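Local coordinates for voltage-sensor containing phosphatase (Ciona intestinalis, PDB 3V0D), which probably dephosphorylates membrane phosphoinositides under the control of membrane voltage, through a PTEN-like pairing of a phosphatase domain with a C2 domain, at residues H95-L100 with Y291-T296; M225-E230 with P264-D269; K271-S276 with D286-Y291. The protein carries 1 engineered substitution. One frame throughout, in Å; residues are numbered along the deposited sequence.

Contact 1 of 3, residues H95-L100 with Y291-T296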
loop_
_atom_site.group_PDB
_atom_site.type_symbol
_atom_site.label_atom_id
_atom_site.label_comp_id
_atom_site.label_asym_id
_atom_site.label_seq_id
_atom_site.Cartn_x
_atom_site.Cartn_y
_atom_site.Cartn_z
ATOM N N HIS A 95 -0.604 -6.315 -0.242
ATOM C CA HIS A 95 0.668 -5.747 0.248
ATOM C C HIS A 95 1.207 -4.651 -0.653
ATOM O O HIS A 95 2.382 -4.303 -0.548
ATOM C CB HIS A 95 1.749 -6.811 0.525
ATOM C CG HIS A 95 1.209 -8.012 1.183
ATOM N ND1 HIS A 95 0.609 -7.995 2.422
ATOM C CD2 HIS A 95 1.157 -9.281 0.747
ATOM C CE1 HIS A 95 0.207 -9.222 2.721
ATOM N NE2 HIS A 95 0.547 -10.026 1.728
ATOM N N ASN A 96 0.333 -4.073 -1.479
ATOM C CA ASN A 96 0.709 -3.002 -2.373
ATOM C C ASN A 96 -0.322 -1.866 -2.286
ATOM O O ASN A 96 -1.140 -1.831 -1.362
ATOM C CB ASN A 96 0.914 -3.556 -3.797
ATOM C CG ASN A 96 2.191 -4.380 -3.879
ATOM O OD1 ASN A 96 3.283 -3.825 -4.033
ATOM N ND2 ASN A 96 2.082 -5.691 -3.757
ATOM N N VAL A 97 -0.247 -0.909 -3.207
ATOM C CA VAL A 97 -1.017 0.330 -3.134
ATOM C C VAL A 97 -1.793 0.541 -4.411
ATOM O O VAL A 97 -1.403 0.065 -5.479
ATOM C CB VAL A 97 -0.107 1.574 -2.858
ATOM C CG1 VAL A 97 0.457 1.519 -1.440
ATOM C CG2 VAL A 97 0.980 1.720 -3.907
ATOM N N PRO A 98 -2.882 1.322 -4.333
ATOM C CA PRO A 98 -3.542 1.788 -5.556
ATOM C C PRO A 98 -2.662 2.850 -6.232
ATOM O O PRO A 98 -1.875 3.535 -5.576
ATOM C CB PRO A 98 -4.807 2.460 -5.009
ATOM C CG PRO A 98 -4.380 3.022 -3.685
ATOM C CD PRO A 98 -3.450 1.949 -3.116
ATOM N N THR A 99 -2.873 3.036 -7.528
ATOM C CA THR A 99 -2.319 4.228 -8.150
ATOM C C THR A 99 -3.001 5.461 -7.539
ATOM O O THR A 99 -4.141 5.376 -7.054
ATOM C CB THR A 99 -2.494 4.233 -9.670
ATOM O OG1 THR A 99 -3.897 4.280 -9.969
ATOM C CG2 THR A 99 -1.807 3.046 -10.323
ATOM N N LEU A 100 -2.337 6.615 -7.603
ATOM C CA LEU A 100 -2.994 7.832 -7.121
ATOM C C LEU A 100 -4.213 8.155 -7.949
ATOM O O LEU A 100 -5.230 8.578 -7.389
ATOM C CB LEU A 100 -2.039 9.024 -6.997
ATOM C CG LEU A 100 -0.988 8.921 -5.886
ATOM C CD1 LEU A 100 -0.145 10.189 -5.884
ATOM C CD2 LEU A 100 -1.605 8.694 -4.511
ATOM N N TYR A 291 11.109 -3.748 -0.956
ATOM C CA TYR A 291 10.529 -3.051 -2.120
ATOM C C TYR A 291 9.870 -1.782 -1.629
ATOM O O TYR A 291 9.691 -1.593 -0.412
ATOM C CB TYR A 291 9.539 -3.949 -2.885
ATOM C CG TYR A 291 8.282 -4.350 -2.113
ATOM C CD1 TYR A 291 7.039 -3.771 -2.422
ATOM C CD2 TYR A 291 8.322 -5.282 -1.058
ATOM C CE1 TYR A 291 5.901 -4.110 -1.746
ATOM C CE2 TYR A 291 7.186 -5.625 -0.367
ATOM C CZ TYR A 291 5.967 -5.016 -0.696
ATOM O OH TYR A 291 4.865 -5.391 0.037
ATOM N N PHE A 292 9.450 -0.912 -2.552
ATOM C CA PHE A 292 8.686 0.269 -2.170
ATOM C C PHE A 292 8.021 0.872 -3.397
ATOM O O PHE A 292 8.457 0.653 -4.528
ATOM C CB PHE A 292 9.562 1.326 -1.441
ATOM C CG PHE A 292 10.744 1.775 -2.217
ATOM C CD1 PHE A 292 10.650 2.805 -3.159
ATOM C CD2 PHE A 292 11.990 1.204 -1.958
ATOM C CE1 PHE A 292 11.781 3.245 -3.834
ATOM C CE2 PHE A 292 13.127 1.654 -2.621
ATOM C CZ PHE A 292 13.022 2.643 -3.566
ATOM N N TRP A 293 7.024 1.718 -3.133
ATOM C CA TRP A 293 6.366 2.550 -4.136
ATOM C C TRP A 293 6.624 4.014 -3.891
ATOM O O TRP A 293 6.693 4.469 -2.743
ATOM C CB TRP A 293 4.863 2.362 -4.081
ATOM C CG TRP A 293 4.352 1.032 -4.499
ATOM C CD1 TRP A 293 4.313 -0.138 -3.780
ATOM C CD2 TRP A 293 3.679 0.755 -5.722
ATOM N NE1 TRP A 293 3.655 -1.120 -4.487
ATOM C CE2 TRP A 293 3.260 -0.586 -5.686
ATOM C CE3 TRP A 293 3.376 1.531 -6.851
ATOM C CZ2 TRP A 293 2.539 -1.170 -6.719
ATOM C CZ3 TRP A 293 2.661 0.952 -7.877
ATOM C CH2 TRP A 293 2.248 -0.390 -7.801
ATOM N N PHE A 294 6.663 4.790 -4.962
ATOM C CA PHE A 294 6.621 6.237 -4.866
ATOM C C PHE A 294 5.932 6.787 -6.110
ATOM O O PHE A 294 5.803 6.096 -7.116
ATOM C CB PHE A 294 8.029 6.848 -4.693
ATOM C CG PHE A 294 8.888 6.720 -5.915
ATOM C CD1 PHE A 294 8.987 7.770 -6.818
ATOM C CD2 PHE A 294 9.549 5.533 -6.214
ATOM C CE1 PHE A 294 9.739 7.649 -7.965
ATOM C CE2 PHE A 294 10.304 5.398 -7.382
ATOM C CZ PHE A 294 10.404 6.462 -8.256
ATOM N N ASN A 295 5.517 8.051 -6.042
ATOM C CA ASN A 295 4.916 8.719 -7.188
ATOM C C ASN A 295 5.840 9.828 -7.672
ATOM O O ASN A 295 6.299 10.669 -6.884
ATOM C CB ASN A 295 3.534 9.262 -6.831
ATOM C CG ASN A 295 2.823 9.829 -8.062
ATOM O OD1 ASN A 295 3.185 10.894 -8.552
ATOM N ND2 ASN A 295 1.853 9.107 -8.583
ATOM N N THR A 296 6.142 9.807 -8.970
ATOM C CA THR A 296 7.115 10.768 -9.511
ATOM C C THR A 296 6.729 12.233 -9.274
ATOM O O THR A 296 7.583 13.087 -9.123
ATOM C CB THR A 296 7.353 10.553 -11.004
ATOM O OG1 THR A 296 6.133 10.763 -11.722
ATOM C CG2 THR A 296 7.906 9.176 -11.313
#

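Contact 2 of 3, residues M225-E230 with P264-D269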
loop_
_atom_site.group_PDB
_atom_site.type_symbol
_atom_site.label_atom_id
_atom_site.label_comp_id
_atom_site.label_asym_id
_atom_site.label_seq_id
_atom_site.Cartn_x
_atom_site.Cartn_y
_atom_site.Cartn_z
ATOM N N MET A 225 17.705 -5.071 -8.987
ATOM C CA MET A 225 16.647 -4.083 -8.776
ATOM C C MET A 225 15.757 -4.068 -10.005
ATOM O O MET A 225 16.252 -3.928 -11.124
ATOM C CB MET A 225 17.245 -2.694 -8.547
ATOM C CG MET A 225 16.207 -1.629 -8.246
ATOM S SD MET A 225 16.897 0.017 -8.067
ATOM C CE MET A 225 17.278 0.390 -9.775
ATOM N N GLN A 226 14.458 -4.203 -9.784
ATOM C CA GLN A 226 13.465 -4.164 -10.846
ATOM C C GLN A 226 12.598 -2.937 -10.652
ATOM O O GLN A 226 12.096 -2.677 -9.552
ATOM C CB GLN A 226 12.595 -5.416 -10.755
ATOM C CG GLN A 226 11.590 -5.543 -11.887
ATOM C CD GLN A 226 10.618 -6.659 -11.632
ATOM O OE1 GLN A 226 9.978 -6.711 -10.579
ATOM N NE2 GLN A 226 10.461 -7.559 -12.610
ATOM N N ILE A 227 12.395 -2.194 -11.737
ATOM C CA ILE A 227 11.473 -1.051 -11.735
ATOM C C ILE A 227 10.225 -1.454 -12.521
ATOM O O ILE A 227 10.331 -1.939 -13.658
ATOM C CB ILE A 227 12.120 0.214 -12.356
ATOM C CG1 ILE A 227 13.447 0.542 -11.658
ATOM C CG2 ILE A 227 11.119 1.382 -12.327
ATOM C CD1 ILE A 227 14.148 1.797 -12.159
ATOM N N VAL A 228 9.070 -1.247 -11.893
ATOM C CA VAL A 228 7.775 -1.619 -12.449
ATOM C C VAL A 228 6.908 -0.365 -12.584
ATOM O O VAL A 228 6.829 0.454 -11.647
ATOM C CB VAL A 228 7.085 -2.659 -11.522
ATOM C CG1 VAL A 228 5.630 -2.922 -11.934
ATOM C CG2 VAL A 228 7.880 -3.950 -11.470
ATOM N N SER A 229 6.245 -0.238 -13.734
ATOM C CA SER A 229 5.334 0.863 -13.984
ATOM C C SER A 229 4.113 0.286 -14.670
ATOM O O SER A 229 4.260 -0.444 -15.648
ATOM C CB SER A 229 5.981 1.880 -14.918
ATOM O OG SER A 229 5.062 2.879 -15.313
ATOM N N GLU A 230 2.914 0.619 -14.197
ATOM C CA GLU A 230 1.683 0.131 -14.844
ATOM C C GLU A 230 1.691 -1.389 -15.023
ATOM O O GLU A 230 1.346 -1.914 -16.082
ATOM C CB GLU A 230 1.403 0.892 -16.162
ATOM C CG GLU A 230 1.229 2.394 -15.911
ATOM C CD GLU A 230 1.105 3.253 -17.179
ATOM O OE1 GLU A 230 1.053 4.499 -17.048
ATOM O OE2 GLU A 230 1.068 2.708 -18.305
ATOM N N PRO A 264 14.083 3.947 -18.720
ATOM C CA PRO A 264 13.152 4.706 -19.551
ATOM C C PRO A 264 12.538 5.839 -18.737
ATOM O O PRO A 264 12.662 5.896 -17.505
ATOM C CB PRO A 264 12.080 3.660 -19.901
ATOM C CG PRO A 264 12.080 2.747 -18.736
ATOM C CD PRO A 264 13.533 2.641 -18.335
ATOM N N VAL A 265 11.893 6.763 -19.443
ATOM C CA VAL A 265 11.126 7.808 -18.761
ATOM C C VAL A 265 10.042 7.178 -17.869
ATOM O O VAL A 265 9.292 6.301 -18.315
ATOM C CB VAL A 265 10.503 8.774 -19.778
ATOM C CG1 VAL A 265 9.684 9.837 -19.058
ATOM C CG2 VAL A 265 11.584 9.447 -20.651
ATOM N N LEU A 266 10.010 7.622 -16.616
ATOM C CA LEU A 266 9.062 7.150 -15.594
ATOM C C LEU A 266 8.107 8.287 -15.272
ATOM O O LEU A 266 8.507 9.439 -15.141
ATOM C CB LEU A 266 9.817 6.796 -14.307
ATOM C CG LEU A 266 10.940 5.768 -14.446
ATOM C CD1 LEU A 266 11.611 5.610 -13.107
ATOM C CD2 LEU A 266 10.475 4.435 -15.011
ATOM N N ALA A 267 6.840 7.938 -15.112
ATOM C CA ALA A 267 5.843 8.907 -14.676
ATOM C C ALA A 267 4.791 8.150 -13.878
ATOM O O ALA A 267 4.471 6.999 -14.183
ATOM C CB ALA A 267 5.210 9.594 -15.887
ATOM N N GLY A 268 4.295 8.783 -12.833
ATOM C CA GLY A 268 3.221 8.195 -12.047
ATOM C C GLY A 268 3.731 7.317 -10.917
ATOM O O GLY A 268 4.747 7.608 -10.288
ATOM N N ASP A 269 2.999 6.252 -10.636
ATOM C CA ASP A 269 3.310 5.393 -9.485
ATOM C C ASP A 269 4.311 4.335 -9.925
ATOM O O ASP A 269 4.071 3.589 -10.882
ATOM C CB ASP A 269 2.023 4.812 -8.947
ATOM C CG ASP A 269 1.113 5.896 -8.424
ATOM O OD1 ASP A 269 0.098 6.172 -9.078
ATOM O OD2 ASP A 269 1.514 6.545 -7.436
HETATM O O HOH W 1 4.166 0.691 -10.840
HETATM O O HOH W 2 3.761 4.413 -13.625
HETATM O O HOH W 3 6.352 5.150 -16.295
HETATM O O HOH W 4 1.706 2.305 -12.059
HETATM O O HOH W 5 1.980 5.837 -15.060
#

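Contact 3 of 3, residues K271-S276 with D286-Y291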
loop_
_atom_site.group_PDB
_atom_site.type_symbol
_atom_site.label_atom_id
_atom_site.label_comp_id
_atom_site.label_asym_id
_atom_site.label_seq_id
_atom_site.Cartn_x
_atom_site.Cartn_y
_atom_site.Cartn_z
ATOM N N LYS A 271 6.982 1.224 -8.735
ATOM C CA LYS A 271 7.302 0.206 -7.745
ATOM C C LYS A 271 8.719 -0.273 -8.011
ATOM O O LYS A 271 9.076 -0.572 -9.158
ATOM C CB LYS A 271 6.321 -0.946 -7.906
ATOM C CG LYS A 271 6.477 -2.067 -6.919
ATOM C CD LYS A 271 5.539 -3.240 -7.275
ATOM C CE LYS A 271 5.564 -4.317 -6.251
ATOM N NZ LYS A 271 4.655 -5.389 -6.635
ATOM N N VAL A 272 9.523 -0.357 -6.962
ATOM C CA VAL A 272 10.919 -0.755 -7.084
ATOM C C VAL A 272 11.112 -1.952 -6.176
ATOM O O VAL A 272 10.832 -1.879 -4.968
ATOM C CB VAL A 272 11.856 0.394 -6.679
ATOM C CG1 VAL A 272 13.293 0.001 -6.912
ATOM C CG2 VAL A 272 11.511 1.665 -7.466
ATOM N N ARG A 273 11.558 -3.067 -6.748
ATOM C CA ARG A 273 11.744 -4.323 -6.017
ATOM C C ARG A 273 13.214 -4.686 -6.019
ATOM O O ARG A 273 13.885 -4.617 -7.057
ATOM C CB ARG A 273 10.966 -5.461 -6.676
ATOM C CG ARG A 273 9.455 -5.219 -6.682
ATOM C CD ARG A 273 8.709 -6.305 -7.500
ATOM N NE ARG A 273 8.785 -7.613 -6.858
ATOM C CZ ARG A 273 9.555 -8.618 -7.253
ATOM N NH1 ARG A 273 10.288 -8.541 -8.355
ATOM N NH2 ARG A 273 9.575 -9.718 -6.517
ATOM N N PHE A 274 13.704 -5.123 -4.873
ATOM C CA PHE A 274 15.086 -5.587 -4.736
ATOM C C PHE A 274 15.059 -7.070 -4.467
ATOM O O PHE A 274 14.425 -7.536 -3.506
ATOM C CB PHE A 274 15.829 -4.836 -3.620
ATOM C CG PHE A 274 16.021 -3.401 -3.932
ATOM C CD1 PHE A 274 14.975 -2.494 -3.724
ATOM C CD2 PHE A 274 17.214 -2.934 -4.475
ATOM C CE1 PHE A 274 15.113 -1.155 -4.031
ATOM C CE2 PHE A 274 17.367 -1.560 -4.783
ATOM C CZ PHE A 274 16.288 -0.680 -4.568
ATOM N N MET A 275 15.760 -7.814 -5.326
ATOM C CA MET A 275 15.859 -9.272 -5.262
ATOM C C MET A 275 17.277 -9.667 -4.890
ATOM O O MET A 275 18.212 -8.880 -5.075
ATOM C CB MET A 275 15.450 -9.868 -6.616
ATOM C CG MET A 275 13.967 -9.667 -6.911
ATOM S SD MET A 275 13.475 -10.009 -8.592
ATOM C CE MET A 275 14.197 -8.590 -9.396
ATOM N N SER A 276 17.427 -10.894 -4.397
ATOM C CA SER A 276 18.738 -11.354 -3.990
ATOM C C SER A 276 18.955 -12.803 -4.324
ATOM O O SER A 276 18.047 -13.627 -4.177
ATOM C CB SER A 276 18.885 -11.183 -2.484
ATOM O OG SER A 276 20.093 -11.732 -2.005
ATOM N N ASP A 286 5.620 -9.652 -1.378
ATOM C CA ASP A 286 5.984 -9.344 -2.760
ATOM C C ASP A 286 7.124 -10.208 -3.286
ATOM O O ASP A 286 7.790 -9.845 -4.262
ATOM C CB ASP A 286 6.260 -7.848 -2.965
ATOM C CG ASP A 286 5.794 -7.366 -4.323
ATOM O OD1 ASP A 286 4.553 -7.273 -4.527
ATOM O OD2 ASP A 286 6.654 -7.050 -5.154
ATOM N N ASN A 287 7.320 -11.368 -2.664
ATOM C CA ASN A 287 8.313 -12.321 -3.109
ATOM C C ASN A 287 9.703 -11.735 -3.280
ATOM O O ASN A 287 10.446 -12.131 -4.176
ATOM C CB ASN A 287 7.843 -13.012 -4.399
ATOM C CG ASN A 287 8.600 -14.287 -4.678
ATOM O OD1 ASN A 287 8.987 -15.009 -3.761
ATOM N ND2 ASN A 287 8.836 -14.557 -5.946
ATOM N N CYS A 288 10.074 -10.831 -2.391
ATOM C CA CYS A 288 11.430 -10.278 -2.432
ATOM C C CYS A 288 11.853 -9.785 -1.063
ATOM O O CYS A 288 11.004 -9.571 -0.182
ATOM C CB CYS A 288 11.559 -9.173 -3.502
ATOM S SG CYS A 288 10.615 -7.678 -3.155
ATOM N N PRO A 289 13.161 -9.579 -0.861
ATOM C CA PRO A 289 13.611 -9.022 0.420
ATOM C C PRO A 289 13.041 -7.653 0.748
ATOM O O PRO A 289 12.584 -7.474 1.866
ATOM C CB PRO A 289 15.133 -9.002 0.280
ATOM C CG PRO A 289 15.413 -10.188 -0.629
ATOM C CD PRO A 289 14.294 -10.126 -1.650
ATOM N N PHE A 290 13.048 -6.681 -0.178
ATOM C CA PHE A 290 12.507 -5.365 0.157
ATOM C C PHE A 290 12.096 -4.629 -1.102
ATOM O O PHE A 290 12.644 -4.885 -2.177
ATOM C CB PHE A 290 13.480 -4.539 1.030
ATOM C CG PHE A 290 14.868 -4.345 0.461
ATOM C CD1 PHE A 290 15.206 -3.193 -0.232
ATOM C CD2 PHE A 290 15.877 -5.282 0.715
ATOM C CE1 PHE A 290 16.501 -2.984 -0.725
ATOM C CE2 PHE A 290 17.149 -5.100 0.212
ATOM C CZ PHE A 290 17.474 -3.954 -0.488
ATOM N N TYR A 291 11.109 -3.748 -0.956
ATOM C CA TYR A 291 10.529 -3.051 -2.120
ATOM C C TYR A 291 9.870 -1.782 -1.629
ATOM O O TYR A 291 9.691 -1.593 -0.412
ATOM C CB TYR A 291 9.539 -3.949 -2.885
ATOM C CG TYR A 291 8.282 -4.350 -2.113
ATOM C CD1 TYR A 291 7.039 -3.771 -2.422
ATOM C CD2 TYR A 291 8.322 -5.282 -1.058
ATOM C CE1 TYR A 291 5.901 -4.110 -1.746
ATOM C CE2 TYR A 291 7.186 -5.625 -0.367
ATOM C CZ TYR A 291 5.967 -5.016 -0.696
ATOM O OH TYR A 291 4.865 -5.391 0.037
#

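Contact 1 of 3, residues H95-L100 with Y291-T296
Residues H95-L100, a loop that ends as a helix begins, run beside strand residues Y291-N295 in nearly the same direction, 11° apart. V97 faces W293 with their CA atoms 7.8 Å apart, and L100 and N295 are about as distant, so side chains must bridge the gap. W293 does most of this. Its indole NE1 gives a nearly straight hydrogen bond (166°) to N96 OD1 at 2.8 Å, placed on a lone pair in the amide plane and in the plane of the indole, although the two planes are steeply inclined. An asparagine suits the place because its other end is also used: ND2 binds D94 O and D286 OD1. V97 CG1 is anti to the carbonyl carbon (chi1 -69°), which sets CG2 between that carbon and the backbone N and over one face of the indole, 3.5 Å from the centroid of the five-membered ring, a CH-pi contact. The loop belongs to the phosphatase domain and the strand to the C2 domain, so this is the interdomain interface of the PTEN-like fold. The loop's position and sequence are consistent with its being the counterpart of the WPD loop of tyrosine phosphatases. Y291 reaches across at one end, its phenol OH donating to H95 O at 2.8 Å from somewhat outside the carbonyl plane. Toward the other end, L100 CD1 packs on the N295 amide, 3.5 Å from ND2, while that nitrogen hydrogen-bonds to D269 OD2. D269 OD1 in turn accepts a hydrogen bond from the backbone N of L100, just after the N-cap residue T99.

Contact 2 of 3, residues M225-E230 with P264-D269
I227 has CG1 anti to the carbonyl carbon (chi1 -54°), which leaves CG2 anti to the backbone N, and L266 has CG anti to its carbonyl carbon (chi1 -56°). These choices turn one methyl of each toward the other, and CG2 of I227 meets CD2 of L266 at 4.1 Å, the two side chains crossing at about a right angle. Branched aliphatic residues suit this spot, since both also touch V204 of strand 202-210 and V234 of strand 232-238. Beyond this apolar touch no direct hydrogen bond joins the two segments, and water does the bridging. S229 OG reaches into the gap, where one water lies 2.6 Å from it and a second 2.8 Å from it. The second also accepts from A267 N. D269 O is a focus for the water: one donates to it at 2.9 Å and to V228 O at 2.8 Å, and another donates to it while accepting from E230 N at 3.0 Å. A small hydroxyl that can both donate and accept hydrogen bonds fits such a wet gap well. G268 sits between A267 and D269 at backbone angles where a side chain would be jammed against the carbonyl O of A267, so glycine suits this bend of the loop just before strand 269-276. The D269 carboxylate looks elsewhere, binding Y181 OH. Strands 223-229 and 269-276 are antiparallel neighbours, paired where V228 bonds to K271; past that point water takes over, at the end of a sheet in the C2 beta-sandwich, whose interior I227 and L266 line.

Contact 3 of 3, residues K271-S276 with D286-Y291
Charge dominates one flank, where K271 and R273 converge on D286. The K271 chain is fully extended, with CG anti to its backbone N (chi1 -178°), and this length carries NZ to D286 OD1 at 2.8 Å on the syn side of the carboxylate; a second, weak bond from NZ reaches OD2 at 3.0 Å. R273 instead bends at chi3 (67°) and grips D286 side-on: NE meets OD2 at 2.8 Å, nearly along its C-O axis but in a more bent bond, and NH2 meets the backbone O of D286 at 2.9 Å almost straight (173°). Both acceptors lie near the guanidinium plane, a reach that arginine, with several N-H groups in one plane, is well made for. Backbone pairing is antiparallel. F274 and F290 form a hydrogen-bonded pair, with F274 N donating to F290 O at 2.9 Å, and R273 and Y291 form the adjoining non-hydrogen-bonded pair, where Y291 CA approaches V272 O at 3.1 Å in a CA-H...O contact. Apolar contacts fill the opposite face of the sheet. The rings of F274 and F290 are near parallel but slid apart, so that they barely overlap; F290 CE1 lies over the F274 ring, 3.3 Å from F274 CG, and F274 CB over the F290 ring, 3.7 Å from its centroid. F290 also meets F327 edge to face, and both phenylalanines touch V329, in the sandwich interior where large aromatics belong. With two cations on its carboxylate, D286 would be expected to stay ionised, partly offsetting the positive charges of K271 and R273.

Overall arrangement
Contacts 2 and 3 lie within the C2 domain, whereas contact 1, buried near the centre of the chain, joins that domain to the phosphatase. All three reach one four-stranded sheet: strand 290-295 serves contacts 1 and 3, and strand 269-276, its neighbour, also pairs with strand 223-229 of contact 2. Chemistry follows position. Contact 1 relies on hydrogen bonds from uncharged side chains and an indole face; contact 3, partly buried, sets a charged cluster on one sheet face and aromatics on the other; contact 2, also partly buried, depends on water. Backbone pairing of F292 with V272 links contact 1 to contact 3, and that of Q226 with R273 links contact 2 to contact 3.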